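Local coordinates for protein MB2760 (Mycobacterium tuberculosis, PDB 2BNG) that hydrolyses epoxides to diols, accepting bulky or long lipophilic substrates such as cholesterol 5,6-oxide and 9,10-epoxystearic acid in vitro, though its physiological substrates are not yet known, at residues E22-A27 and A38-D43; V45-N48 and S52-R55; T89-A94 and W120-D125. All blocks are in the same frame, centred on the assembly; numbering follows the deposited sequence.

Interaction 1: E22-A27 and A38-D43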
ATOM      1  N   GLU C  22      25.127 -18.342 -14.181  1.00 34.74           N
ATOM      2  CA  GLU C  22      24.898 -16.913 -14.018  1.00 35.55           C
ATOM      3  C   GLU C  22      25.872 -16.276 -13.022  1.00 35.43           C
ATOM      4  O   GLU C  22      26.449 -15.212 -13.296  1.00 34.98           O
ATOM      5  CB  GLU C  22      23.471 -16.651 -13.577  1.00 36.55           C
ATOM      6  CG  GLU C  22      22.454 -16.871 -14.659  1.00 39.42           C
ATOM      7  CD  GLU C  22      21.024 -16.750 -14.146  1.00 43.57           C
ATOM      8  OE1 GLU C  22      20.785 -17.076 -12.955  1.00 48.33           O
ATOM      9  OE2 GLU C  22      20.142 -16.329 -14.931  1.00 46.86           O
ATOM     10  N   ALA C  23      26.052 -16.925 -11.870  1.00 35.68           N
ATOM     11  CA  ALA C  23      27.018 -16.441 -10.869  1.00 35.48           C
ATOM     12  C   ALA C  23      28.426 -16.371 -11.483  1.00 34.45           C
ATOM     13  O   ALA C  23      29.140 -15.375 -11.315  1.00 34.26           O
ATOM     14  CB  ALA C  23      27.003 -17.297  -9.624  1.00 35.89           C
ATOM     15  N   PHE C  24      28.799 -17.392 -12.249  1.00 33.49           N
ATOM     16  CA  PHE C  24      30.111 -17.385 -12.860  1.00 32.95           C
ATOM     17  C   PHE C  24      30.331 -16.230 -13.868  1.00 32.20           C
ATOM     18  O   PHE C  24      31.337 -15.538 -13.817  1.00 31.56           O
ATOM     19  CB  PHE C  24      30.432 -18.743 -13.486  1.00 32.80           C
ATOM     20  CG  PHE C  24      31.613 -18.705 -14.396  1.00 31.41           C
ATOM     21  CD1 PHE C  24      32.889 -18.530 -13.879  1.00 29.88           C
ATOM     22  CD2 PHE C  24      31.434 -18.801 -15.779  1.00 30.44           C
ATOM     23  CE1 PHE C  24      33.987 -18.465 -14.720  1.00 32.02           C
ATOM     24  CE2 PHE C  24      32.515 -18.752 -16.646  1.00 32.04           C
ATOM     25  CZ  PHE C  24      33.813 -18.582 -16.118  1.00 32.45           C
ATOM     26  N   LEU C  25      29.383 -16.032 -14.771  1.00 32.18           N
ATOM     27  CA  LEU C  25      29.476 -14.968 -15.774  1.00 32.11           C
ATOM     28  C   LEU C  25      29.439 -13.553 -15.178  1.00 32.40           C
ATOM     29  O   LEU C  25      30.205 -12.685 -15.619  1.00 32.02           O
ATOM     30  CB  LEU C  25      28.430 -15.160 -16.877  1.00 31.60           C
ATOM     31  CG  LEU C  25      28.677 -16.427 -17.724  1.00 32.13           C
ATOM     32  CD1 LEU C  25      27.419 -16.763 -18.532  1.00 31.49           C
ATOM     33  CD2 LEU C  25      29.906 -16.298 -18.642  1.00 29.96           C
ATOM     34  N   ASN C  26      28.604 -13.328 -14.162  1.00 32.77           N
ATOM     35  CA  ASN C  26      28.658 -12.062 -13.435  1.00 33.32           C
ATOM     36  C   ASN C  26      30.006 -11.903 -12.753  1.00 33.23           C
ATOM     37  O   ASN C  26      30.580 -10.817 -12.748  1.00 33.48           O
ATOM     38  CB  ASN C  26      27.494 -11.897 -12.442  1.00 34.47           C
ATOM     39  CG  ASN C  26      26.140 -11.691 -13.151  1.00 36.98           C
ATOM     40  OD1 ASN C  26      26.017 -10.898 -14.095  1.00 38.41           O
ATOM     41  ND2 ASN C  26      25.130 -12.419 -12.704  1.00 38.79           N
ATOM     42  N   ALA C  27      30.542 -12.993 -12.218  1.00 32.97           N
ATOM     43  CA  ALA C  27      31.828 -12.941 -11.543  1.00 33.59           C
ATOM     44  C   ALA C  27      32.956 -12.497 -12.466  1.00 33.55           C
ATOM     45  O   ALA C  27      33.821 -11.727 -12.053  1.00 34.65           O
ATOM     46  CB  ALA C  27      32.162 -14.289 -10.887  1.00 33.61           C
ATOM     47  N   ALA C  38      36.164 -20.577  -7.237  1.00 44.40           N
ATOM     48  CA  ALA C  38      35.222 -21.529  -6.666  1.00 44.56           C
ATOM     49  C   ALA C  38      34.316 -22.166  -7.734  1.00 43.34           C
ATOM     50  O   ALA C  38      33.905 -23.319  -7.576  1.00 44.57           O
ATOM     51  CB  ALA C  38      34.391 -20.858  -5.593  1.00 44.63           C
ATOM     52  N   ALA C  39      34.023 -21.431  -8.816  1.00 41.07           N
ATOM     53  CA  ALA C  39      33.045 -21.875  -9.819  1.00 39.37           C
ATOM     54  C   ALA C  39      33.590 -22.940 -10.773  1.00 39.10           C
ATOM     55  O   ALA C  39      32.820 -23.716 -11.332  1.00 39.05           O
ATOM     56  CB  ALA C  39      32.512 -20.692 -10.609  1.00 37.56           C
ATOM     57  N   LEU C  40      34.909 -22.995 -10.962  1.00 38.85           N
ATOM     58  CA  LEU C  40      35.463 -23.830 -12.038  1.00 38.03           C
ATOM     59  C   LEU C  40      35.998 -25.146 -11.514  1.00 39.74           C
ATOM     60  O   LEU C  40      36.855 -25.170 -10.645  1.00 40.81           O
ATOM     61  CB  LEU C  40      36.549 -23.088 -12.828  1.00 36.72           C
ATOM     62  CG  LEU C  40      36.161 -21.778 -13.531  1.00 34.75           C
ATOM     63  CD1 LEU C  40      37.382 -21.149 -14.219  1.00 32.10           C
ATOM     64  CD2 LEU C  40      35.010 -21.971 -14.520  1.00 31.87           C
ATOM     65  N   GLY C  41      35.478 -26.246 -12.044  1.00 40.28           N
ATOM     66  CA  GLY C  41      35.924 -27.565 -11.651  1.00 42.16           C
ATOM     67  C   GLY C  41      37.379 -27.819 -12.019  1.00 43.27           C
ATOM     68  O   GLY C  41      37.885 -27.295 -13.015  1.00 42.06           O
ATOM     69  N   ASP C  42      38.047 -28.640 -11.215  1.00 45.55           N
ATOM     70  CA  ASP C  42      39.440 -29.027 -11.467  1.00 47.33           C
ATOM     71  C   ASP C  42      39.717 -29.570 -12.869  1.00 46.61           C
ATOM     72  O   ASP C  42      40.752 -29.269 -13.446  1.00 46.49           O
ATOM     73  CB  ASP C  42      39.933 -30.007 -10.409  1.00 49.95           C
ATOM     74  CG  ASP C  42      40.249 -29.322  -9.084  1.00 52.65           C
ATOM     75  OD1 ASP C  42      40.464 -30.033  -8.074  1.00 57.16           O
ATOM     76  OD2 ASP C  42      40.284 -28.071  -9.038  1.00 53.34           O
ATOM     77  N   ASP C  43      38.780 -30.328 -13.427  1.00 46.41           N
ATOM     78  CA  ASP C  43      38.932 -30.841 -14.782  1.00 46.19           C
ATOM     79  C   ASP C  43      38.136 -30.106 -15.856  1.00 43.76           C
ATOM     80  O   ASP C  43      37.771 -30.689 -16.881  1.00 43.99           O
ATOM     81  CB  ASP C  43      38.624 -32.313 -14.809  1.00 48.02           C
ATOM     82  CG  ASP C  43      39.714 -33.122 -14.155  1.00 53.36           C
ATOM     83  OD1 ASP C  43      39.949 -34.244 -14.608  1.00 58.40           O
ATOM     84  OD2 ASP C  43      40.377 -32.664 -13.201  1.00 57.01           O
TER

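Interaction 2: V45-N48 and S52-R55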
ATOM      1  N   VAL C  45      37.129 -28.298 -19.038  1.00 37.01           N
ATOM      2  CA  VAL C  45      37.597 -27.998 -20.387  1.00 35.67           C
ATOM      3  C   VAL C  45      36.919 -26.745 -20.925  1.00 34.33           C
ATOM      4  O   VAL C  45      35.675 -26.624 -20.929  1.00 33.73           O
ATOM      5  CB  VAL C  45      37.651 -29.241 -21.397  1.00 37.35           C
ATOM      6  CG1 VAL C  45      37.236 -30.597 -20.756  1.00 36.30           C
ATOM      7  CG2 VAL C  45      36.965 -28.950 -22.729  1.00 34.94           C
ATOM      8  N   TYR C  46      37.768 -25.797 -21.333  1.00 33.77           N
ATOM      9  CA  TYR C  46      37.348 -24.477 -21.789  1.00 32.36           C
ATOM     10  C   TYR C  46      37.698 -24.232 -23.270  1.00 32.63           C
ATOM     11  O   TYR C  46      38.887 -24.144 -23.662  1.00 32.99           O
ATOM     12  CB  TYR C  46      37.949 -23.385 -20.891  1.00 31.90           C
ATOM     13  CG  TYR C  46      37.833 -21.969 -21.421  1.00 30.13           C
ATOM     14  CD1 TYR C  46      36.641 -21.506 -21.989  1.00 29.06           C
ATOM     15  CD2 TYR C  46      38.905 -21.084 -21.324  1.00 29.67           C
ATOM     16  CE1 TYR C  46      36.520 -20.183 -22.452  1.00 28.56           C
ATOM     17  CE2 TYR C  46      38.809 -19.762 -21.795  1.00 29.39           C
ATOM     18  CZ  TYR C  46      37.610 -19.329 -22.363  1.00 30.43           C
ATOM     19  OH  TYR C  46      37.475 -18.055 -22.836  1.00 30.27           O
ATOM     20  N   GLU C  47      36.647 -24.089 -24.076  1.00 32.18           N
ATOM     21  CA  GLU C  47      36.779 -23.968 -25.519  1.00 33.19           C
ATOM     22  C   GLU C  47      36.164 -22.682 -26.005  1.00 31.44           C
ATOM     23  O   GLU C  47      35.015 -22.375 -25.695  1.00 31.21           O
ATOM     24  CB  GLU C  47      36.081 -25.128 -26.235  1.00 33.39           C
ATOM     25  CG  GLU C  47      36.786 -26.461 -26.073  1.00 37.47           C
ATOM     26  CD  GLU C  47      35.942 -27.690 -26.467  1.00 39.62           C
ATOM     27  OE1 GLU C  47      34.694 -27.593 -26.667  1.00 42.11           O
ATOM     28  OE2 GLU C  47      36.554 -28.783 -26.571  1.00 44.89           O
ATOM     29  N   ASN C  48      36.948 -21.919 -26.750  1.00 31.19           N
ATOM     30  CA  ASN C  48      36.393 -20.976 -27.693  1.00 30.48           C
ATOM     31  C   ASN C  48      36.383 -21.729 -29.015  1.00 30.83           C
ATOM     32  O   ASN C  48      37.447 -22.016 -29.573  1.00 31.52           O
ATOM     33  CB  ASN C  48      37.255 -19.726 -27.749  1.00 30.24           C
ATOM     34  CG  ASN C  48      37.193 -18.945 -26.469  1.00 30.43           C
ATOM     35  OD1 ASN C  48      36.139 -18.422 -26.113  1.00 29.17           O
ATOM     36  ND2 ASN C  48      38.312 -18.876 -25.747  1.00 29.60           N
ATOM     37  N   SER C  52      40.504 -22.107 -29.380  1.00 36.79           N
ATOM     38  CA  SER C  52      41.319 -22.431 -28.241  1.00 37.68           C
ATOM     39  C   SER C  52      40.659 -23.496 -27.397  1.00 38.27           C
ATOM     40  O   SER C  52      39.417 -23.543 -27.266  1.00 37.39           O
ATOM     41  CB  SER C  52      41.622 -21.179 -27.397  1.00 36.92           C
ATOM     42  OG  SER C  52      40.493 -20.707 -26.681  1.00 35.06           O
ATOM     43  N   ARG C  53      41.506 -24.364 -26.857  1.00 40.06           N
ATOM     44  CA  ARG C  53      41.106 -25.278 -25.814  1.00 41.71           C
ATOM     45  C   ARG C  53      42.102 -25.270 -24.659  1.00 42.35           C
ATOM     46  O   ARG C  53      43.304 -25.389 -24.860  1.00 43.60           O
ATOM     47  CB  ARG C  53      40.906 -26.693 -26.337  1.00 42.24           C
ATOM     48  CG  ARG C  53      40.432 -27.562 -25.197  1.00 44.70           C
ATOM     49  CD  ARG C  53      40.282 -29.006 -25.522  1.00 49.33           C
ATOM     50  NE  ARG C  53      39.148 -29.174 -26.391  1.00 54.73           N
ATOM     51  CZ  ARG C  53      39.289 -29.639 -27.610  1.00 57.95           C
ATOM     52  NH1 ARG C  53      40.499 -29.986 -28.013  1.00 60.54           N
ATOM     53  NH2 ARG C  53      38.243 -29.776 -28.394  1.00 58.00           N
ATOM     54  N   ILE C  54      41.582 -25.113 -23.450  1.00 42.34           N
ATOM     55  CA  ILE C  54      42.387 -25.180 -22.241  1.00 43.48           C
ATOM     56  C   ILE C  54      41.764 -26.220 -21.335  1.00 43.71           C
ATOM     57  O   ILE C  54      40.529 -26.315 -21.230  1.00 42.59           O
ATOM     58  CB  ILE C  54      42.454 -23.804 -21.514  1.00 42.70           C
ATOM     59  CG1 ILE C  54      43.298 -22.822 -22.329  1.00 44.57           C
ATOM     60  CG2 ILE C  54      43.059 -23.938 -20.124  1.00 43.50           C
ATOM     61  CD1 ILE C  54      43.383 -21.422 -21.721  1.00 43.09           C
ATOM     62  N   ARG C  55      42.630 -26.980 -20.675  1.00 45.30           N
ATOM     63  CA  ARG C  55      42.223 -27.969 -19.689  1.00 46.70           C
ATOM     64  C   ARG C  55      42.667 -27.641 -18.280  1.00 46.46           C
ATOM     65  O   ARG C  55      43.848 -27.426 -18.030  1.00 47.71           O
ATOM     66  CB  ARG C  55      42.808 -29.296 -20.071  1.00 48.59           C
ATOM     67  CG  ARG C  55      42.552 -29.544 -21.492  1.00 52.24           C
ATOM     68  CD  ARG C  55      42.869 -30.905 -21.783  1.00 60.22           C
ATOM     69  NE  ARG C  55      42.073 -31.617 -20.816  1.00 64.12           N
ATOM     70  CZ  ARG C  55      41.061 -32.408 -21.124  1.00 65.94           C
ATOM     71  NH1 ARG C  55      40.685 -32.656 -22.357  1.00 65.74           N
ATOM     72  NH2 ARG C  55      40.411 -32.975 -20.176  1.00 66.37           N
TER
HETATM   73  O   HOH W   1      39.854 -21.736 -24.167  1.00 23.19           O

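Interaction 3: T89-A94 and W120-D125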
ATOM      1  N   THR C  89      23.167 -20.774 -23.281  1.00 28.08           N
ATOM      2  CA  THR C  89      23.234 -19.379 -22.997  1.00 27.72           C
ATOM      3  C   THR C  89      23.257 -18.583 -24.326  1.00 27.31           C
ATOM      4  O   THR C  89      23.985 -18.929 -25.252  1.00 27.50           O
ATOM      5  CB  THR C  89      24.478 -19.281 -22.074  1.00 28.41           C
ATOM      6  OG1 THR C  89      24.277 -18.489 -20.946  1.00 29.87           O
ATOM      7  CG2 THR C  89      25.582 -18.804 -22.619  1.00 25.49           C
ATOM      8  N   GLU C  90      22.388 -17.577 -24.457  1.00 27.11           N
ATOM      9  CA  GLU C  90      22.424 -16.652 -25.600  1.00 26.59           C
ATOM     10  C   GLU C  90      22.843 -15.301 -25.044  1.00 26.30           C
ATOM     11  O   GLU C  90      22.141 -14.734 -24.199  1.00 27.06           O
ATOM     12  CB  GLU C  90      21.060 -16.547 -26.305  1.00 27.25           C
ATOM     13  CG  GLU C  90      21.074 -15.645 -27.554  1.00 27.19           C
ATOM     14  CD  GLU C  90      19.683 -15.152 -28.023  1.00 29.04           C
ATOM     15  OE1 GLU C  90      18.716 -15.099 -27.228  1.00 30.78           O
ATOM     16  OE2 GLU C  90      19.557 -14.784 -29.207  1.00 29.10           O
ATOM     17  N   ARG C  91      24.001 -14.806 -25.469  1.00 25.60           N
ATOM     18  CA  ARG C  91      24.586 -13.615 -24.866  1.00 25.89           C
ATOM     19  C   ARG C  91      25.100 -12.605 -25.879  1.00 26.57           C
ATOM     20  O   ARG C  91      25.272 -12.897 -27.067  1.00 27.14           O
ATOM     21  CB  ARG C  91      25.753 -13.958 -23.898  1.00 25.27           C
ATOM     22  CG  ARG C  91      25.814 -15.376 -23.418  1.00 25.21           C
ATOM     23  CD  ARG C  91      26.731 -15.562 -22.244  1.00 24.77           C
ATOM     24  NE  ARG C  91      28.151 -15.396 -22.525  1.00 23.31           N
ATOM     25  CZ  ARG C  91      29.024 -16.395 -22.716  1.00 25.21           C
ATOM     26  NH1 ARG C  91      28.630 -17.675 -22.689  1.00 23.06           N
ATOM     27  NH2 ARG C  91      30.330 -16.116 -22.926  1.00 22.30           N
ATOM     28  N   THR C  92      25.339 -11.401 -25.373  1.00 27.25           N
ATOM     29  CA  THR C  92      26.204 -10.425 -26.003  1.00 27.85           C
ATOM     30  C   THR C  92      27.380 -10.235 -25.046  1.00 27.62           C
ATOM     31  O   THR C  92      27.195  -9.989 -23.857  1.00 27.68           O
ATOM     32  CB  THR C  92      25.486  -9.087 -26.228  1.00 28.67           C
ATOM     33  OG1 THR C  92      24.304  -9.297 -27.024  1.00 30.79           O
ATOM     34  CG2 THR C  92      26.379  -8.132 -26.969  1.00 28.48           C
ATOM     35  N   ASP C  93      28.591 -10.394 -25.566  1.00 27.26           N
ATOM     36  CA  ASP C  93      29.797 -10.185 -24.778  1.00 27.44           C
ATOM     37  C   ASP C  93      30.501  -8.937 -25.302  1.00 27.60           C
ATOM     38  O   ASP C  93      30.262  -8.502 -26.426  1.00 27.74           O
ATOM     39  CB  ASP C  93      30.739 -11.404 -24.893  1.00 27.07           C
ATOM     40  CG  ASP C  93      30.300 -12.602 -24.022  1.00 29.84           C
ATOM     41  OD1 ASP C  93      31.170 -13.451 -23.729  1.00 31.90           O
ATOM     42  OD2 ASP C  93      29.108 -12.713 -23.630  1.00 32.09           O
ATOM     43  N   ALA C  94      31.385  -8.378 -24.497  1.00 28.29           N
ATOM     44  CA  ALA C  94      32.264  -7.313 -24.940  1.00 29.56           C
ATOM     45  C   ALA C  94      33.642  -7.500 -24.325  1.00 30.26           C
ATOM     46  O   ALA C  94      33.743  -7.806 -23.142  1.00 29.67           O
ATOM     47  CB  ALA C  94      31.685  -5.966 -24.550  1.00 29.66           C
ATOM     48  N   TRP C 120      32.991 -25.459 -20.397  1.00 29.51           N
ATOM     49  CA  TRP C 120      32.667 -24.080 -20.782  1.00 27.62           C
ATOM     50  C   TRP C 120      33.058 -23.933 -22.248  1.00 27.31           C
ATOM     51  O   TRP C 120      34.254 -23.919 -22.612  1.00 27.34           O
ATOM     52  CB  TRP C 120      33.402 -23.089 -19.895  1.00 27.56           C
ATOM     53  CG  TRP C 120      33.322 -21.654 -20.309  1.00 26.39           C
ATOM     54  CD1 TRP C 120      32.403 -21.087 -21.135  1.00 25.91           C
ATOM     55  CD2 TRP C 120      34.189 -20.594 -19.876  1.00 25.66           C
ATOM     56  NE1 TRP C 120      32.644 -19.727 -21.256  1.00 26.08           N
ATOM     57  CE2 TRP C 120      33.743 -19.405 -20.499  1.00 25.73           C
ATOM     58  CE3 TRP C 120      35.305 -20.535 -19.024  1.00 27.25           C
ATOM     59  CZ2 TRP C 120      34.365 -18.163 -20.285  1.00 25.76           C
ATOM     60  CZ3 TRP C 120      35.936 -19.293 -18.824  1.00 26.92           C
ATOM     61  CH2 TRP C 120      35.458 -18.135 -19.448  1.00 25.83           C
ATOM     62  N   ARG C 121      32.033 -23.860 -23.088  1.00 26.34           N
ATOM     63  CA  ARG C 121      32.209 -23.871 -24.532  1.00 26.43           C
ATOM     64  C   ARG C 121      31.527 -22.654 -25.162  1.00 25.63           C
ATOM     65  O   ARG C 121      30.294 -22.569 -25.232  1.00 25.13           O
ATOM     66  CB  ARG C 121      31.629 -25.156 -25.121  1.00 26.81           C
ATOM     67  CG  ARG C 121      31.975 -25.303 -26.575  1.00 27.72           C
ATOM     68  CD  ARG C 121      31.341 -26.528 -27.213  1.00 28.23           C
ATOM     69  NE  ARG C 121      31.983 -27.778 -26.804  1.00 30.21           N
ATOM     70  CZ  ARG C 121      31.303 -28.899 -26.563  1.00 33.49           C
ATOM     71  NH1 ARG C 121      29.973 -28.912 -26.662  1.00 34.01           N
ATOM     72  NH2 ARG C 121      31.925 -29.991 -26.182  1.00 33.30           N
ATOM     73  N   ASP C 122      32.328 -21.699 -25.604  1.00 25.42           N
ATOM     74  CA  ASP C 122      31.748 -20.480 -26.172  1.00 25.11           C
ATOM     75  C   ASP C 122      31.833 -20.523 -27.692  1.00 25.52           C
ATOM     76  O   ASP C 122      32.893 -20.831 -28.256  1.00 25.79           O
ATOM     77  CB  ASP C 122      32.433 -19.231 -25.601  1.00 24.55           C
ATOM     78  CG  ASP C 122      31.809 -18.750 -24.273  1.00 26.35           C
ATOM     79  OD1 ASP C 122      30.710 -19.205 -23.869  1.00 27.52           O
ATOM     80  OD2 ASP C 122      32.415 -17.884 -23.613  1.00 28.42           O
ATOM     81  N   TYR C 123      30.705 -20.220 -28.326  1.00 25.61           N
ATOM     82  CA  TYR C 123      30.558 -20.149 -29.770  1.00 26.70           C
ATOM     83  C   TYR C 123      30.399 -18.690 -30.206  1.00 27.57           C
ATOM     84  O   TYR C 123      29.639 -17.937 -29.605  1.00 27.84           O
ATOM     85  CB  TYR C 123      29.274 -20.863 -30.192  1.00 26.65           C
ATOM     86  CG  TYR C 123      29.257 -22.366 -30.073  1.00 26.15           C
ATOM     87  CD1 TYR C 123      28.795 -22.987 -28.907  1.00 24.34           C
ATOM     88  CD2 TYR C 123      29.671 -23.185 -31.150  1.00 25.43           C
ATOM     89  CE1 TYR C 123      28.748 -24.388 -28.814  1.00 25.14           C
ATOM     90  CE2 TYR C 123      29.622 -24.576 -31.064  1.00 25.06           C
ATOM     91  CZ  TYR C 123      29.159 -25.159 -29.898  1.00 27.11           C
ATOM     92  OH  TYR C 123      29.125 -26.516 -29.798  1.00 29.56           O
ATOM     93  N   PHE C 124      31.066 -18.314 -31.292  1.00 28.65           N
ATOM     94  CA  PHE C 124      30.902 -16.988 -31.888  1.00 29.27           C
ATOM     95  C   PHE C 124      31.326 -17.059 -33.359  1.00 30.05           C
ATOM     96  O   PHE C 124      31.865 -18.077 -33.800  1.00 29.72           O
ATOM     97  CB  PHE C 124      31.751 -15.934 -31.152  1.00 29.73           C
ATOM     98  CG  PHE C 124      33.149 -16.365 -30.911  1.00 30.78           C
ATOM     99  CD1 PHE C 124      33.509 -16.936 -29.708  1.00 33.16           C
ATOM    100  CD2 PHE C 124      34.106 -16.216 -31.896  1.00 34.28           C
ATOM    101  CE1 PHE C 124      34.811 -17.339 -29.477  1.00 36.00           C
ATOM    102  CE2 PHE C 124      35.409 -16.618 -31.689  1.00 36.44           C
ATOM    103  CZ  PHE C 124      35.768 -17.185 -30.485  1.00 35.57           C
ATOM    104  N   ASP C 125      31.110 -15.960 -34.091  1.00 30.37           N
ATOM    105  CA  ASP C 125      31.352 -15.873 -35.543  1.00 31.11           C
ATOM    106  C   ASP C 125      32.468 -14.844 -35.810  1.00 31.77           C
ATOM    107  O   ASP C 125      32.430 -13.734 -35.283  1.00 31.39           O
ATOM    108  CB  ASP C 125      30.015 -15.497 -36.195  1.00 31.25           C
ATOM    109  CG  ASP C 125      30.128 -14.984 -37.620  1.00 33.16           C
ATOM    110  OD1 ASP C 125      30.984 -15.439 -38.404  1.00 33.35           O
ATOM    111  OD2 ASP C 125      29.284 -14.131 -37.992  1.00 34.72           O
TER

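Interaction 1: E22-A27 and A38-D43
F24 leaves helix 13-30 and meets A39 and L40 at the point where helix 33-39 gives way to strand 40-41. Its CB already touches the other segment, 4.0 Å from A39 CB. With CG anti to the backbone N (chi1 166°) the ring carries on outward across the end of helix 33-39, and F24 CD1 rests on the same methyl at 3.9 Å from A39 CB, already touching L40 CD2 as well. From CE1 on, the ring lies against L40 alone in this contact: F24 CE1 is 3.7 Å from L40 CD2, and F24 CZ at the far end is 3.9 Å from that methyl. This is part of the helical layer of an NTF2-like fold, where helices 13-30 and 33-39 pack beside the curved mixed sheet, and the ring reaches from one helix past the other toward that sheet. There it meets W120 of strand 116-123 edge-to-face, while V36 packs on it from helix 33-39. L40 is the first residue to leave helical geometry, and its CG runs anti to its own carbonyl carbon (chi1 -59°), which swings CD2 back toward F24. That methyl makes an off-centre CH-pi contact, 4.1 Å from L40 CD2 to the centroid of the F24 ring.

Interaction 2: V45-N48 and S52-R55
Y46 and I54 form one of the two hydrogen-bonded pairs of an antiparallel beta hairpin, 45-48 against 52-55, whose strand axes approach to 4.7 Å at 170°. Y46 N gives a nearly straight bond to I54 O (2.8 Å), and I54 N returns one to Y46 O. N48 and S52 make the second such pair, nearer the turn, with a good bond from S52 N to N48 O and a weak one back from N48 N to S52 O. V45 with R55 and E47 with R53 are the non-hydrogen-bonded pairs.

On the face of E47, R53 comes up side by side with the glutamate, its chain bent at chi3 (-71°) so that the guanidinium edge turns to the carboxylate. Both bonds go to a single oxygen: R53 NE is 2.6 Å and R53 NH2 2.7 Å from E47 OE2. NE meets the anti lone pair of E47 OE2, the one turned away from OE1, while NH2 arrives from above the carboxylate plane. Farther along this face, one flat side of the R55 guanidinium lies over V45 CG1.

The other face carries Y46, N48, S52 and I54. N48 ND2 donates to S52 OG at 3.0 Å, close to its amide plane, and to Y46 OH at 3.1 Å. A water bridges Y46 O, to which it donates, and S52 OG.

The two oxygens gripping ND2 fix which way round the N48 amide sits, right beside the active-site aspartate D122. E47, whose OE1 is taken by R121, sits between two arginines and is therefore probably ionised.

Interaction 3: T89-A94 and W120-D125
R91 and D122 are joined by a two-pronged salt bridge, end-on from the guanidinium: R91 NH1 bonds D122 OD1 at 2.8 Å and R91 NH2 bonds D122 OD2 at 2.8 Å. The guanidinium and carboxylate planes are turned 54° against each other, and D122 OD2 is met from above its carboxylate plane, although it lies near the plane of the guanidinium. R91 grips D93 as well, this time side-on, with R91 NE 3.1 Å from D93 OD2 and R91 NH2 2.9 Å from D93 OD1. The bend at chi3 (-69°) of R91 folds its head back so that NE can serve the aspartate two residues along its own strand while the NH1/NH2 end faces D122.

R91 NH2 thus serves both aspartates, tying the two carboxylates together with D93 OD1 4.6 Å from D122 OD2. This is the Asp-Arg-Asp arrangement of the limonene epoxide hydrolase family, consistent with D93 as proton donor and D122 as proton acceptor. D122 OD2 also receives a weak bond from W120 NE1 at 3.0 Å, which brings the indole up beside the carboxylate.

Outward from the polar atoms the surroundings turn apolar. Strand 100-113 runs between the two segments in the sheet, and its V106 touches both D93 and D122. V75 of strand 72-83 packs on R91 and D93, and N48 of strand 44-48 on D122. E90 forms a salt bridge with R121 of the second subunit, and R121 with E90 of that subunit. D125 is the N-cap of helix 126-139.

The three contacts come one after another along the chain, and interactions 1 and 2 both touch interaction 3, which holds the catalytic aspartates. W120 is the meeting point: its ring takes F24 of interaction 1 (F24 CZ to W120 CZ3 3.5 Å) and Y46 of interaction 2 (Y46 CD1 to W120 CD2 3.4 Å). From interaction 1, L25 CD1 also lies 4.0 Å from R91 CD. Interaction 2 adjoins interaction 3 within the same sheet, where a probable backbone hydrogen bond of 2.8 Å runs from D122 N to E47 O. The side chain of N48 comes to about 4 Å from that of D122, whereas that of F24 stays about 7 Å from it.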